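Peptidase, zinc-dependent (Methanocorpusculum labreanum, PDB 3LMC) probably acts as a zinc-dependent metallopeptidase of family M54, holding a three-histidine zinc site and a second metal bound by four cysteines. Local coordinates at residues Q69-A74 / E89-V94; G37-E42 / D61-R66; G158-P163 / G185-Q190. One frame throughout, in Å; residues are numbered along the deposited sequence.

In the fold
Interactions 1 and 2 are neighbours, their centres 11 Å apart, and form one continuous packing layer on the strand 90-94. Ile91 of interaction 1 rests against Arg64 of interaction 2, the rings of Phe71 and Phe63 touch, and Leu93 meets Phe39; Arg64 also reaches back to the carbonyl oxygen of Glu89. Helix 53-66 is thus shared ground between them. Both lie away from the metal sites. Interaction 3 stands apart, its nearest atoms about 12 Å from those of interaction 1 and about 18 Å from those of interaction 2. It supplies ligands to both metals, His159 to zinc, Cys160 and Cys187 to iron.

Interaction 1 (Q69-A74 / E89-V94)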
ATOM      1  N   GLN A  69     -20.739  -3.752  -1.850  1.00 30.16           N
ATOM      2  CA  GLN A  69     -21.225  -3.635  -0.484  1.00 30.67           C
ATOM      3  C   GLN A  69     -20.092  -3.218   0.472  1.00 32.74           C
ATOM      4  O   GLN A  69     -20.350  -2.695   1.561  1.00 32.21           O
ATOM      5  CB  GLN A  69     -21.939  -4.920  -0.024  1.00 28.47           C
ATOM      6  CG  GLN A  69     -21.080  -6.182   0.024  1.00 30.96           C
ATOM      7  CD  GLN A  69     -21.122  -7.002  -1.267  1.00 34.00           C
ATOM      8  OE1 GLN A  69     -21.173  -6.453  -2.366  1.00 32.77           O
ATOM      9  NE2 GLN A  69     -21.085  -8.328  -1.131  1.00 32.30           N
ATOM     10  N   ILE A  70     -18.842  -3.415   0.051  1.00 25.43           N
ATOM     11  CA  ILE A  70     -17.704  -2.917   0.834  1.00 26.12           C
ATOM     12  C   ILE A  70     -17.200  -1.528   0.395  1.00 25.89           C
ATOM     13  O   ILE A  70     -17.097  -0.627   1.220  1.00 23.36           O
ATOM     14  CB  ILE A  70     -16.521  -3.915   0.850  1.00 25.25           C
ATOM     15  CG1 ILE A  70     -16.950  -5.252   1.444  1.00 28.19           C
ATOM     16  CG2 ILE A  70     -15.371  -3.369   1.671  1.00 24.43           C
ATOM     17  CD1 ILE A  70     -15.795  -6.216   1.608  1.00 31.73           C
ATOM     18  N   PHE A  71     -16.902  -1.348  -0.894  1.00 22.37           N
ATOM     19  CA  PHE A  71     -16.168  -0.147  -1.328  1.00 29.80           C
ATOM     20  C   PHE A  71     -16.981   1.004  -1.939  1.00 30.41           C
ATOM     21  O   PHE A  71     -16.490   2.137  -2.007  1.00 32.06           O
ATOM     22  CB  PHE A  71     -15.046  -0.532  -2.297  1.00 29.17           C
ATOM     23  CG  PHE A  71     -14.077  -1.530  -1.730  1.00 27.34           C
ATOM     24  CD1 PHE A  71     -13.067  -1.123  -0.865  1.00 27.81           C
ATOM     25  CD2 PHE A  71     -14.179  -2.879  -2.049  1.00 25.93           C
ATOM     26  CE1 PHE A  71     -12.180  -2.051  -0.332  1.00 23.65           C
ATOM     27  CE2 PHE A  71     -13.286  -3.808  -1.527  1.00 24.65           C
ATOM     28  CZ  PHE A  71     -12.293  -3.397  -0.672  1.00 24.92           C
ATOM     29  N   LYS A  72     -18.199   0.725  -2.397  1.00 27.98           N
ATOM     30  CA  LYS A  72     -18.994   1.745  -3.091  1.00 22.40           C
ATOM     31  C   LYS A  72     -19.650   2.707  -2.101  1.00 22.19           C
ATOM     32  O   LYS A  72     -20.364   2.269  -1.207  1.00 26.04           O
ATOM     33  CB  LYS A  72     -20.050   1.075  -3.971  1.00 19.73           C
ATOM     34  CG  LYS A  72     -21.012   2.037  -4.647  1.00 23.57           C
ATOM     35  CD  LYS A  72     -22.053   1.296  -5.480  1.00 29.29           C
ATOM     36  CE  LYS A  72     -23.295   0.957  -4.658  1.00 31.50           C
ATOM     37  NZ  LYS A  72     -23.943   2.154  -4.008  1.00 31.53           N
ATOM     38  N   PRO A  73     -19.398   4.021  -2.243  1.00 22.36           N
ATOM     39  CA  PRO A  73     -20.092   5.005  -1.404  1.00 27.17           C
ATOM     40  C   PRO A  73     -21.599   4.820  -1.542  1.00 32.38           C
ATOM     41  O   PRO A  73     -22.056   4.413  -2.609  1.00 29.87           O
ATOM     42  CB  PRO A  73     -19.682   6.346  -2.022  1.00 25.08           C
ATOM     43  CG  PRO A  73     -18.382   6.077  -2.672  1.00 28.56           C
ATOM     44  CD  PRO A  73     -18.474   4.663  -3.194  1.00 27.89           C
ATOM     45  N   ALA A  74     -22.356   5.100  -0.483  1.00 36.79           N
ATOM     46  CA  ALA A  74     -23.814   5.004  -0.539  1.00 42.27           C
ATOM     47  C   ALA A  74     -24.413   5.857  -1.660  1.00 42.38           C
ATOM     48  O   ALA A  74     -25.370   5.452  -2.305  1.00 43.75           O
ATOM     49  CB  ALA A  74     -24.421   5.396   0.804  1.00 46.73           C
ATOM     50  N   GLU A  89     -12.224   4.484  -5.963  1.00 21.21           N
ATOM     51  CA  GLU A  89     -12.005   3.799  -4.693  1.00 18.42           C
ATOM     52  C   GLU A  89     -10.636   3.127  -4.692  1.00 13.56           C
ATOM     53  O   GLU A  89     -10.496   1.953  -5.028  1.00 15.02           O
ATOM     54  CB  GLU A  89     -13.132   2.799  -4.424  1.00 18.73           C
ATOM     55  CG  GLU A  89     -14.526   3.415  -4.564  1.00 22.69           C
ATOM     56  CD  GLU A  89     -14.754   4.607  -3.629  1.00 27.95           C
ATOM     57  OE1 GLU A  89     -14.248   4.587  -2.486  1.00 26.27           O
ATOM     58  OE2 GLU A  89     -15.450   5.565  -4.035  1.00 26.00           O
ATOM     59  N   LYS A  90      -9.621   3.907  -4.344  1.00 12.26           N
ATOM     60  CA  LYS A  90      -8.253   3.429  -4.364  1.00 14.77           C
ATOM     61  C   LYS A  90      -8.085   2.480  -3.199  1.00 20.03           C
ATOM     62  O   LYS A  90      -8.586   2.748  -2.110  1.00 22.05           O
ATOM     63  CB  LYS A  90      -7.290   4.598  -4.199  1.00 14.46           C
ATOM     64  CG  LYS A  90      -7.485   5.728  -5.212  1.00 15.91           C
ATOM     65  CD  LYS A  90      -7.512   5.223  -6.640  1.00 14.92           C
ATOM     66  CE  LYS A  90      -7.550   6.421  -7.646  1.00 16.72           C
ATOM     67  NZ  LYS A  90      -7.609   5.921  -9.058  1.00 13.29           N
ATOM     68  N   ILE A  91      -7.386   1.374  -3.416  1.00 21.19           N
ATOM     69  CA  ILE A  91      -7.105   0.443  -2.330  1.00 17.99           C
ATOM     70  C   ILE A  91      -5.614   0.216  -2.131  1.00 17.18           C
ATOM     71  O   ILE A  91      -4.888  -0.034  -3.091  1.00 17.89           O
ATOM     72  CB  ILE A  91      -7.772  -0.909  -2.590  1.00 17.06           C
ATOM     73  CG1 ILE A  91      -9.293  -0.730  -2.619  1.00 18.16           C
ATOM     74  CG2 ILE A  91      -7.312  -1.959  -1.562  1.00 15.84           C
ATOM     75  CD1 ILE A  91     -10.047  -1.948  -3.145  1.00 20.16           C
ATOM     76  N   LEU A  92      -5.173   0.298  -0.878  1.00 18.08           N
ATOM     77  CA  LEU A  92      -3.839  -0.151  -0.488  1.00 15.37           C
ATOM     78  C   LEU A  92      -3.988  -1.424   0.344  1.00 16.85           C
ATOM     79  O   LEU A  92      -4.556  -1.399   1.442  1.00 17.98           O
ATOM     80  CB  LEU A  92      -3.118   0.924   0.338  1.00 10.18           C
ATOM     81  CG  LEU A  92      -1.780   0.499   0.982  1.00 13.36           C
ATOM     82  CD1 LEU A  92      -0.797   0.010  -0.072  1.00  7.04           C
ATOM     83  CD2 LEU A  92      -1.136   1.612   1.842  1.00 12.93           C
ATOM     84  N   LEU A  93      -3.476  -2.535  -0.180  1.00 17.73           N
ATOM     85  CA  LEU A  93      -3.472  -3.814   0.534  1.00 15.86           C
ATOM     86  C   LEU A  93      -2.183  -3.924   1.373  1.00 16.69           C
ATOM     87  O   LEU A  93      -1.076  -3.710   0.869  1.00 19.18           O
ATOM     88  CB  LEU A  93      -3.534  -4.965  -0.475  1.00 18.47           C
ATOM     89  CG  LEU A  93      -4.059  -6.368  -0.134  1.00 24.12           C
ATOM     90  CD1 LEU A  93      -3.200  -7.453  -0.787  1.00 23.47           C
ATOM     91  CD2 LEU A  93      -4.211  -6.603   1.344  1.00 10.34           C
ATOM     92  N   VAL A  94      -2.333  -4.242   2.652  1.00 11.76           N
ATOM     93  CA  VAL A  94      -1.183  -4.501   3.530  1.00 12.22           C
ATOM     94  C   VAL A  94      -1.166  -5.998   3.764  1.00 14.46           C
ATOM     95  O   VAL A  94      -2.071  -6.532   4.400  1.00 21.53           O
ATOM     96  CB  VAL A  94      -1.329  -3.771   4.867  1.00  7.10           C
ATOM     97  CG1 VAL A  94      -0.209  -4.166   5.826  1.00 12.47           C
ATOM     98  CG2 VAL A  94      -1.332  -2.268   4.640  1.00 14.27           C
TER
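The apolar part of this contact is Phe71 against Ile91. The end methyl of the isoleucine, CD1, lies over one face of the phenylalanine ring in a CH-pi contact, 3.7 Å from the ring centroid and 20° off the normal. CD1 makes the closest approach, 3.5 Å from CE1 and offset toward the rim of the ring, with CG1 behind it at 3.9 Å from CE1. Ile91 extends CG1 anti to its carbonyl carbon (chi1 -63°), which sends the long branch out to the ring. On the ring's other face sits CG2 of Ile70, so the aromatic group is held between two aliphatic branches.

This packing sets the short helix 68-71 against strand 90-94, a central strand of the mixed five-stranded sheet, with Leu60 and Arg64 of helix 53-66 also packing on Ile91.

The polar part belongs to Glu89, whose chain bends at chi2 (-58°) and brings its carboxylate to the carbonyl of Phe71, the last residue of helix 68-71, and to Pro73 just beyond it. OE2 lies 3.3 Å from both CD and CG of Pro73; CD is bonded to the amide nitrogen, so its C-H groups are probably slightly polarised and can face a carboxylate oxygen. OE1 lies 3.4 Å from the carbonyl oxygen of Phe71; both are acceptors, and the pair is not bonded. The buried OE1 is satisfied by NE2 of His4, whose ring also meets Phe71 edge-to-face.

Interaction 2 (G37-E42 / D61-R66); sequences GIFPLE and DMFRRR
Phe39 and Phe63 meet as a T-shaped (edge-to-face) pair, the edge of Phe39 directed toward the face of Phe63. The ring planes stand at 88° and the centroids are 5.6 Å apart. One corner of Phe39 does the touching: CE2 lies 3.8 Å from CB of Phe63 and equally near its CG, with CD1 and CD2 of Phe63 each 4.2 Å from it. CB of Phe63 in turn lies in the plane of the Phe39 ring. The CA-CB bond of Phe39 does not point at the helix; with CG anti to the backbone N (chi1 -167°), the ring swings round until its CE2 corner reaches Phe63. The side chains slide past each other in opposite directions. A flat aromatic group suits both places, since one offers a C-H edge and the other a broad face, with no polar atom to satisfy between them.

The contact between the two segments is small, but each ring has further packing. Phe39 also lies on Val56 of helix 53-66 and on Leu93 of strand 90-94, which explains why this loop residue is buried, and Phe63 packs on Phe71.

A different side of the helix is polar. Asp61 joins two arginines one turn later in a salt-bridge network: OD1 accepts from Arg64 NH2 at 2.7 Å through its anti lone pair, and OD2 takes Arg65 NH1 at 3.1 Å on the syn side, 35° out of the carboxylate plane. Arg64 is buried, and its guanidinium has additional acceptors in Asn85 and in the carbonyl oxygens of Glu89, Leu115 and Gly116, which together probably fix its rotation and, with the Asp61 carboxylate, compensate its positive charge.

In the alpha/beta fold, the loop joining strands 31-34 and 44-45 thus packs by a T-shaped phenylalanine pair on helix 53-66, which lies on the mixed five-stranded sheet.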
ATOM      1  N   GLY A  37     -10.113  -9.322   8.090  1.00 24.39           N
ATOM      2  CA  GLY A  37     -10.127 -10.353   7.061  1.00 23.02           C
ATOM      3  C   GLY A  37      -8.770 -10.533   6.435  1.00 21.96           C
ATOM      4  O   GLY A  37      -7.934  -9.643   6.530  1.00 23.63           O
ATOM      5  N   ILE A  38      -8.532 -11.684   5.815  1.00 19.41           N
ATOM      6  CA  ILE A  38      -7.293 -11.879   5.070  1.00 23.50           C
ATOM      7  C   ILE A  38      -7.531 -11.712   3.567  1.00 26.49           C
ATOM      8  O   ILE A  38      -8.663 -11.839   3.093  1.00 28.34           O
ATOM      9  CB  ILE A  38      -6.669 -13.266   5.335  1.00 22.23           C
ATOM     10  CG1 ILE A  38      -7.576 -14.375   4.799  1.00 20.56           C
ATOM     11  CG2 ILE A  38      -6.354 -13.440   6.825  1.00 19.53           C
ATOM     12  CD1 ILE A  38      -6.812 -15.585   4.282  1.00 23.74           C
ATOM     13  N   PHE A  39      -6.473 -11.406   2.821  1.00 17.72           N
ATOM     14  CA  PHE A  39      -6.570 -11.404   1.364  1.00 20.99           C
ATOM     15  C   PHE A  39      -5.646 -12.483   0.810  1.00 19.48           C
ATOM     16  O   PHE A  39      -4.454 -12.253   0.631  1.00 17.99           O
ATOM     17  CB  PHE A  39      -6.212 -10.030   0.775  1.00 23.88           C
ATOM     18  CG  PHE A  39      -6.595  -9.869  -0.683  1.00 20.67           C
ATOM     19  CD1 PHE A  39      -5.675 -10.101  -1.692  1.00 20.30           C
ATOM     20  CD2 PHE A  39      -7.875  -9.497  -1.036  1.00 22.86           C
ATOM     21  CE1 PHE A  39      -6.039  -9.955  -3.038  1.00 19.34           C
ATOM     22  CE2 PHE A  39      -8.242  -9.360  -2.362  1.00 20.50           C
ATOM     23  CZ  PHE A  39      -7.323  -9.591  -3.362  1.00 15.69           C
ATOM     24  N   PRO A  40      -6.195 -13.679   0.553  1.00 24.81           N
ATOM     25  CA  PRO A  40      -5.305 -14.759   0.126  1.00 23.02           C
ATOM     26  C   PRO A  40      -4.601 -14.338  -1.148  1.00 23.50           C
ATOM     27  O   PRO A  40      -5.243 -13.839  -2.072  1.00 23.19           O
ATOM     28  CB  PRO A  40      -6.264 -15.928  -0.119  1.00 24.77           C
ATOM     29  CG  PRO A  40      -7.458 -15.615   0.759  1.00 26.50           C
ATOM     30  CD  PRO A  40      -7.596 -14.124   0.659  1.00 26.35           C
ATOM     31  N   LEU A  41      -3.286 -14.504  -1.176  1.00 15.97           N
ATOM     32  CA  LEU A  41      -2.480 -14.021  -2.277  1.00 19.96           C
ATOM     33  C   LEU A  41      -2.530 -14.953  -3.501  1.00 26.34           C
ATOM     34  O   LEU A  41      -3.018 -16.073  -3.431  1.00 31.26           O
ATOM     35  CB  LEU A  41      -1.043 -13.792  -1.777  1.00 22.32           C
ATOM     36  CG  LEU A  41      -0.965 -12.699  -0.693  1.00 18.97           C
ATOM     37  CD1 LEU A  41       0.445 -12.545  -0.114  1.00 25.01           C
ATOM     38  CD2 LEU A  41      -1.462 -11.374  -1.274  1.00 12.63           C
ATOM     39  N   GLU A  42      -2.037 -14.473  -4.630  1.00 30.20           N
ATOM     40  CA  GLU A  42      -2.017 -15.276  -5.832  1.00 30.45           C
ATOM     41  C   GLU A  42      -0.626 -15.169  -6.436  1.00 28.29           C
ATOM     42  O   GLU A  42       0.161 -14.318  -6.036  1.00 27.57           O
ATOM     43  CB  GLU A  42      -3.077 -14.770  -6.815  1.00 38.78           C
ATOM     44  CG  GLU A  42      -3.522 -15.810  -7.818  1.00 46.94           C
ATOM     45  CD  GLU A  42      -4.428 -15.231  -8.869  1.00 53.66           C
ATOM     46  OE1 GLU A  42      -5.246 -14.355  -8.521  1.00 58.86           O
ATOM     47  OE2 GLU A  42      -4.322 -15.644 -10.042  1.00 56.75           O
ATOM     48  N   ASP A  61      -8.110  -5.602  -7.871  1.00 19.79           N
ATOM     49  CA  ASP A  61      -9.095  -4.895  -8.681  1.00 20.53           C
ATOM     50  C   ASP A  61     -10.362  -5.753  -8.824  1.00 20.92           C
ATOM     51  O   ASP A  61     -11.477  -5.282  -8.613  1.00 21.72           O
ATOM     52  CB  ASP A  61      -8.527  -4.548 -10.048  1.00 17.43           C
ATOM     53  CG  ASP A  61      -9.605  -4.096 -11.020  1.00 21.45           C
ATOM     54  OD1 ASP A  61     -10.187  -3.003 -10.827  1.00 15.87           O
ATOM     55  OD2 ASP A  61      -9.884  -4.849 -11.966  1.00 26.86           O
HETATM   56  N   MSE A  62     -10.195  -7.017  -9.180  1.00 21.78           N
HETATM   57  CA  MSE A  62     -11.358  -7.893  -9.326  1.00 25.27           C
HETATM   58  C   MSE A  62     -12.190  -7.973  -8.049  1.00 25.53           C
HETATM   59  O   MSE A  62     -13.421  -7.966  -8.098  1.00 22.83           O
HETATM   60  CB  MSE A  62     -10.923  -9.291  -9.733  1.00 25.71           C
HETATM   61  CG  MSE A  62     -10.231  -9.346 -11.077  1.00 35.55           C
HETATM   62 SE   MSE A  62     -10.096 -11.200 -11.612  1.00115.84          SE
HETATM   63  CE  MSE A  62     -11.795 -11.819 -10.821  1.00 27.56           C
ATOM     64  N   PHE A  63     -11.514  -8.055  -6.907  1.00 18.56           N
ATOM     65  CA  PHE A  63     -12.202  -8.106  -5.623  1.00 22.80           C
ATOM     66  C   PHE A  63     -13.026  -6.836  -5.373  1.00 21.88           C
ATOM     67  O   PHE A  63     -14.190  -6.899  -4.957  1.00 20.95           O
ATOM     68  CB  PHE A  63     -11.193  -8.305  -4.480  1.00 18.28           C
ATOM     69  CG  PHE A  63     -11.827  -8.387  -3.140  1.00 18.41           C
ATOM     70  CD1 PHE A  63     -12.416  -9.573  -2.712  1.00 17.55           C
ATOM     71  CD2 PHE A  63     -11.851  -7.278  -2.302  1.00 17.88           C
ATOM     72  CE1 PHE A  63     -13.013  -9.657  -1.456  1.00 19.48           C
ATOM     73  CE2 PHE A  63     -12.444  -7.355  -1.043  1.00 14.44           C
ATOM     74  CZ  PHE A  63     -13.027  -8.546  -0.623  1.00 16.93           C
ATOM     75  N   ARG A  64     -12.418  -5.682  -5.607  1.00 15.90           N
ATOM     76  CA  ARG A  64     -13.141  -4.429  -5.444  1.00 20.79           C
ATOM     77  C   ARG A  64     -14.405  -4.411  -6.315  1.00 21.90           C
ATOM     78  O   ARG A  64     -15.494  -4.105  -5.831  1.00 22.44           O
ATOM     79  CB  ARG A  64     -12.252  -3.244  -5.811  1.00 22.78           C
ATOM     80  CG  ARG A  64     -12.953  -1.882  -5.743  1.00 19.93           C
ATOM     81  CD  ARG A  64     -11.971  -0.761  -6.117  1.00 19.99           C
ATOM     82  NE  ARG A  64     -11.374  -1.064  -7.408  1.00 19.81           N
ATOM     83  CZ  ARG A  64     -10.146  -0.722  -7.773  1.00 22.45           C
ATOM     84  NH1 ARG A  64      -9.374  -0.016  -6.953  1.00 21.67           N
ATOM     85  NH2 ARG A  64      -9.698  -1.080  -8.970  1.00 19.75           N
ATOM     86  N   ARG A  65     -14.262  -4.744  -7.594  1.00 16.80           N
ATOM     87  CA  ARG A  65     -15.402  -4.659  -8.505  1.00 23.07           C
ATOM     88  C   ARG A  65     -16.526  -5.597  -8.065  1.00 28.57           C
ATOM     89  O   ARG A  65     -17.711  -5.278  -8.206  1.00 27.43           O
ATOM     90  CB  ARG A  65     -14.988  -4.957  -9.944  1.00 27.70           C
ATOM     91  CG  ARG A  65     -16.168  -5.044 -10.906  1.00 38.75           C
ATOM     92  CD  ARG A  65     -15.730  -4.856 -12.345  1.00 48.35           C
ATOM     93  NE  ARG A  65     -14.773  -5.876 -12.770  1.00 55.82           N
ATOM     94  CZ  ARG A  65     -13.450  -5.725 -12.747  1.00 62.85           C
ATOM     95  NH1 ARG A  65     -12.912  -4.593 -12.306  1.00 63.93           N
ATOM     96  NH2 ARG A  65     -12.663  -6.710 -13.165  1.00 66.49           N
ATOM     97  N   ARG A  66     -16.138  -6.747  -7.518  1.00 27.71           N
ATOM     98  CA  ARG A  66     -17.077  -7.769  -7.059  1.00 27.67           C
ATOM     99  C   ARG A  66     -17.696  -7.387  -5.704  1.00 23.84           C
ATOM    100  O   ARG A  66     -18.686  -7.988  -5.285  1.00 27.61           O
ATOM    101  CB  ARG A  66     -16.352  -9.127  -6.985  1.00 35.36           C
ATOM    102  CG  ARG A  66     -17.161 -10.300  -6.454  1.00 39.42           C
ATOM    103  CD  ARG A  66     -16.359 -11.607  -6.495  1.00 36.99           C
ATOM    104  NE  ARG A  66     -15.339 -11.677  -5.443  1.00 38.25           N
ATOM    105  CZ  ARG A  66     -15.468 -12.377  -4.318  1.00 34.54           C
ATOM    106  NH1 ARG A  66     -16.574 -13.092  -4.087  1.00 21.27           N
ATOM    107  NH2 ARG A  66     -14.484 -12.378  -3.424  1.00 43.93           N
TER

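Interaction 3 (G158-P163 / G185-Q190). With FE (Fe (III) ion), chain B; ZN (zinc ion), chain C.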
ATOM      1  N   GLY A 158       5.406  10.285  -9.775  1.00 21.13           N
ATOM      2  CA  GLY A 158       6.484   9.350 -10.050  1.00 22.49           C
ATOM      3  C   GLY A 158       7.486   9.374  -8.915  1.00 24.15           C
ATOM      4  O   GLY A 158       7.210   9.927  -7.860  1.00 28.80           O
ATOM      5  N   HIS A 159       8.656   8.781  -9.123  1.00 28.10           N
ATOM      6  CA  HIS A 159       9.691   8.797  -8.096  1.00 31.41           C
ATOM      7  C   HIS A 159      10.377  10.140  -7.962  1.00 33.66           C
ATOM      8  O   HIS A 159      10.703  10.792  -8.944  1.00 35.89           O
ATOM      9  CB  HIS A 159      10.730   7.720  -8.350  1.00 37.99           C
ATOM     10  CG  HIS A 159      10.233   6.348  -8.047  1.00 46.83           C
ATOM     11  ND1 HIS A 159      10.561   5.250  -8.812  1.00 53.11           N
ATOM     12  CD2 HIS A 159       9.399   5.902  -7.081  1.00 48.04           C
ATOM     13  CE1 HIS A 159       9.967   4.180  -8.315  1.00 52.34           C
ATOM     14  NE2 HIS A 159       9.260   4.550  -7.262  1.00 51.72           N
ATOM     15  N   CYS A 160      10.612  10.532  -6.723  1.00 32.87           N
ATOM     16  CA  CYS A 160      11.192  11.822  -6.425  1.00 30.77           C
ATOM     17  C   CYS A 160      12.677  11.660  -6.099  1.00 31.38           C
ATOM     18  O   CYS A 160      13.102  10.608  -5.580  1.00 33.17           O
ATOM     19  CB  CYS A 160      10.441  12.413  -5.241  1.00 33.00           C
ATOM     20  SG  CYS A 160      11.039  13.982  -4.693  1.00 26.44           S
ATOM     21  N   ASP A 161      13.456  12.698  -6.407  1.00 25.57           N
ATOM     22  CA  ASP A 161      14.906  12.711  -6.181  1.00 30.60           C
ATOM     23  C   ASP A 161      15.322  13.034  -4.746  1.00 31.57           C
ATOM     24  O   ASP A 161      16.438  12.717  -4.329  1.00 35.24           O
ATOM     25  CB  ASP A 161      15.575  13.719  -7.113  1.00 35.49           C
ATOM     26  CG  ASP A 161      15.853  13.144  -8.469  1.00 45.11           C
ATOM     27  OD1 ASP A 161      15.884  11.893  -8.578  1.00 51.62           O
ATOM     28  OD2 ASP A 161      16.034  13.934  -9.419  1.00 43.92           O
ATOM     29  N   ASN A 162      14.429  13.693  -4.017  1.00 27.57           N
ATOM     30  CA  ASN A 162      14.659  14.086  -2.631  1.00 22.35           C
ATOM     31  C   ASN A 162      14.494  12.883  -1.694  1.00 23.11           C
ATOM     32  O   ASN A 162      13.384  12.390  -1.504  1.00 26.86           O
ATOM     33  CB  ASN A 162      13.673  15.205  -2.273  1.00 21.59           C
ATOM     34  CG  ASN A 162      13.882  15.746  -0.882  1.00 26.38           C
ATOM     35  OD1 ASN A 162      14.550  15.118  -0.054  1.00 27.40           O
ATOM     36  ND2 ASN A 162      13.313  16.924  -0.611  1.00 22.96           N
ATOM     37  N   PRO A 163      15.609  12.404  -1.112  1.00 30.16           N
ATOM     38  CA  PRO A 163      15.703  11.175  -0.299  1.00 31.69           C
ATOM     39  C   PRO A 163      14.907  11.238   1.015  1.00 31.70           C
ATOM     40  O   PRO A 163      14.666  10.194   1.647  1.00 27.05           O
ATOM     41  CB  PRO A 163      17.208  11.067   0.013  1.00 36.36           C
ATOM     42  CG  PRO A 163      17.890  11.995  -0.965  1.00 36.82           C
ATOM     43  CD  PRO A 163      16.906  13.093  -1.229  1.00 33.67           C
ATOM     44  N   GLY A 185       7.973  19.875  -1.713  1.00 29.19           N
ATOM     45  CA  GLY A 185       7.176  20.916  -2.340  1.00 31.90           C
ATOM     46  C   GLY A 185       6.678  20.510  -3.715  1.00 30.57           C
ATOM     47  O   GLY A 185       5.487  20.635  -4.031  1.00 32.50           O
ATOM     48  N   LYS A 186       7.603  20.030  -4.539  1.00 25.65           N
ATOM     49  CA  LYS A 186       7.264  19.546  -5.869  1.00 29.24           C
ATOM     50  C   LYS A 186       6.144  18.494  -5.803  1.00 30.22           C
ATOM     51  O   LYS A 186       5.176  18.548  -6.564  1.00 31.72           O
ATOM     52  CB  LYS A 186       8.505  18.959  -6.540  1.00 32.54           C
ATOM     53  CG  LYS A 186       8.251  18.463  -7.955  1.00 39.34           C
ATOM     54  CD  LYS A 186       9.470  17.744  -8.527  1.00 42.66           C
ATOM     55  CE  LYS A 186       9.892  16.567  -7.666  1.00 41.59           C
ATOM     56  NZ  LYS A 186       8.798  15.566  -7.547  1.00 42.77           N
ATOM     57  N   CYS A 187       6.266  17.536  -4.888  1.00 23.90           N
ATOM     58  CA  CYS A 187       5.282  16.458  -4.830  1.00 14.49           C
ATOM     59  C   CYS A 187       3.929  16.911  -4.292  1.00 23.59           C
ATOM     60  O   CYS A 187       2.903  16.501  -4.830  1.00 27.34           O
ATOM     61  CB  CYS A 187       5.820  15.263  -4.064  1.00 17.31           C
ATOM     62  SG  CYS A 187       7.201  14.430  -4.875  1.00 27.84           S
ATOM     63  N   ARG A 188       3.901  17.759  -3.258  1.00 23.64           N
ATOM     64  CA  ARG A 188       2.604  18.249  -2.757  1.00 26.53           C
ATOM     65  C   ARG A 188       1.761  18.980  -3.827  1.00 32.18           C
ATOM     66  O   ARG A 188       0.549  18.779  -3.899  1.00 29.35           O
ATOM     67  CB  ARG A 188       2.717  19.080  -1.458  1.00 23.04           C
ATOM     68  CG  ARG A 188       3.871  20.067  -1.364  1.00 33.34           C
ATOM     69  CD  ARG A 188       4.116  20.474   0.112  1.00 70.06           C
ATOM     70  NE  ARG A 188       5.354  21.235   0.312  1.00 65.40           N
ATOM     71  CZ  ARG A 188       6.054  21.250   1.445  1.00 56.51           C
ATOM     72  NH1 ARG A 188       5.646  20.540   2.487  1.00 58.47           N
ATOM     73  NH2 ARG A 188       7.169  21.966   1.532  1.00 48.43           N
ATOM     74  N   VAL A 189       2.400  19.819  -4.646  1.00 30.54           N
ATOM     75  CA  VAL A 189       1.707  20.508  -5.733  1.00 33.11           C
ATOM     76  C   VAL A 189       1.051  19.516  -6.705  1.00 40.54           C
ATOM     77  O   VAL A 189      -0.124  19.663  -7.066  1.00 41.16           O
ATOM     78  CB  VAL A 189       2.667  21.418  -6.538  1.00 34.05           C
ATOM     79  CG1 VAL A 189       1.933  22.049  -7.721  1.00 42.80           C
ATOM     80  CG2 VAL A 189       3.263  22.494  -5.646  1.00 34.04           C
ATOM     81  N   GLN A 190       1.809  18.509  -7.135  1.00 40.46           N
ATOM     82  CA  GLN A 190       1.274  17.492  -8.044  1.00 44.00           C
ATOM     83  C   GLN A 190       0.130  16.716  -7.407  1.00 46.98           C
ATOM     84  O   GLN A 190      -0.883  16.444  -8.055  1.00 49.21           O
ATOM     85  CB  GLN A 190       2.368  16.520  -8.485  1.00 42.21           C
ATOM     86  CG  GLN A 190       3.507  17.179  -9.239  1.00 42.23           C
ATOM     87  CD  GLN A 190       4.613  16.202  -9.572  1.00 46.98           C
ATOM     88  OE1 GLN A 190       5.787  16.569  -9.599  1.00 53.18           O
ATOM     89  NE2 GLN A 190       4.247  14.941  -9.820  1.00 44.31           N
TER
HETATM   90 FE    FE B 211       9.113  14.732  -3.536  1.00 22.47          FE
HETATM   91 ZN    ZN C 212       7.583   3.485  -6.390  1.00 38.63          ZN
HETATM   92  O   HOH W   1       6.283  13.143  -9.690  1.00 41.17           O
HETATM   93  O   HOH W   2       6.649   1.320  -6.160  1.00 23.59           O
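Loop 158-163 gives consecutive ligands to two metal sites, His159 to zinc and Cys160 to iron. His159 is the third histidine ligand, after His149 and His153, in a sequence that fits the extended HExxHxxGxxH motif of metzincin-type peptidases; Cys160 opens the four-cysteine iron site shared with Cys165, Cys184 and Cys187. Across the contact the iron is the bridge: Cys160 SG and Cys187 SG each bind it at 2.4 Å. The two sulfurs arrive by different torsions, Cys160 SG anti to its backbone N (chi1 178°) and Cys187 SG anti to its carbonyl carbon (chi1 -66°), and CB of Cys160 packs 3.8 Å from Cys187 SG. Cysteine suits both places because its short thiolate chain puts a soft donor close to the backbone.

Further groups gather round the Cys160 sulfur. The backbone N-H of Asn162 donates to SG at 3.5 Å, and Lys186, bent at chi3 and chi4, curls its NZ to 4.0 Å from it. A water joins the segments, accepting from Gly158 N at 3.0 Å and from Gln190 NE2 at 2.7 Å. His159 turns the other way, its NE2 binding zinc at 2.2 Å, with a water as another ligand.

Four thiolates on one ferric ion would leave a net negative charge, which the nearby ammonium and the N-H to sulfur bond would probably ease, while the iron ties helix 185-191 to the loop carrying a zinc ligand.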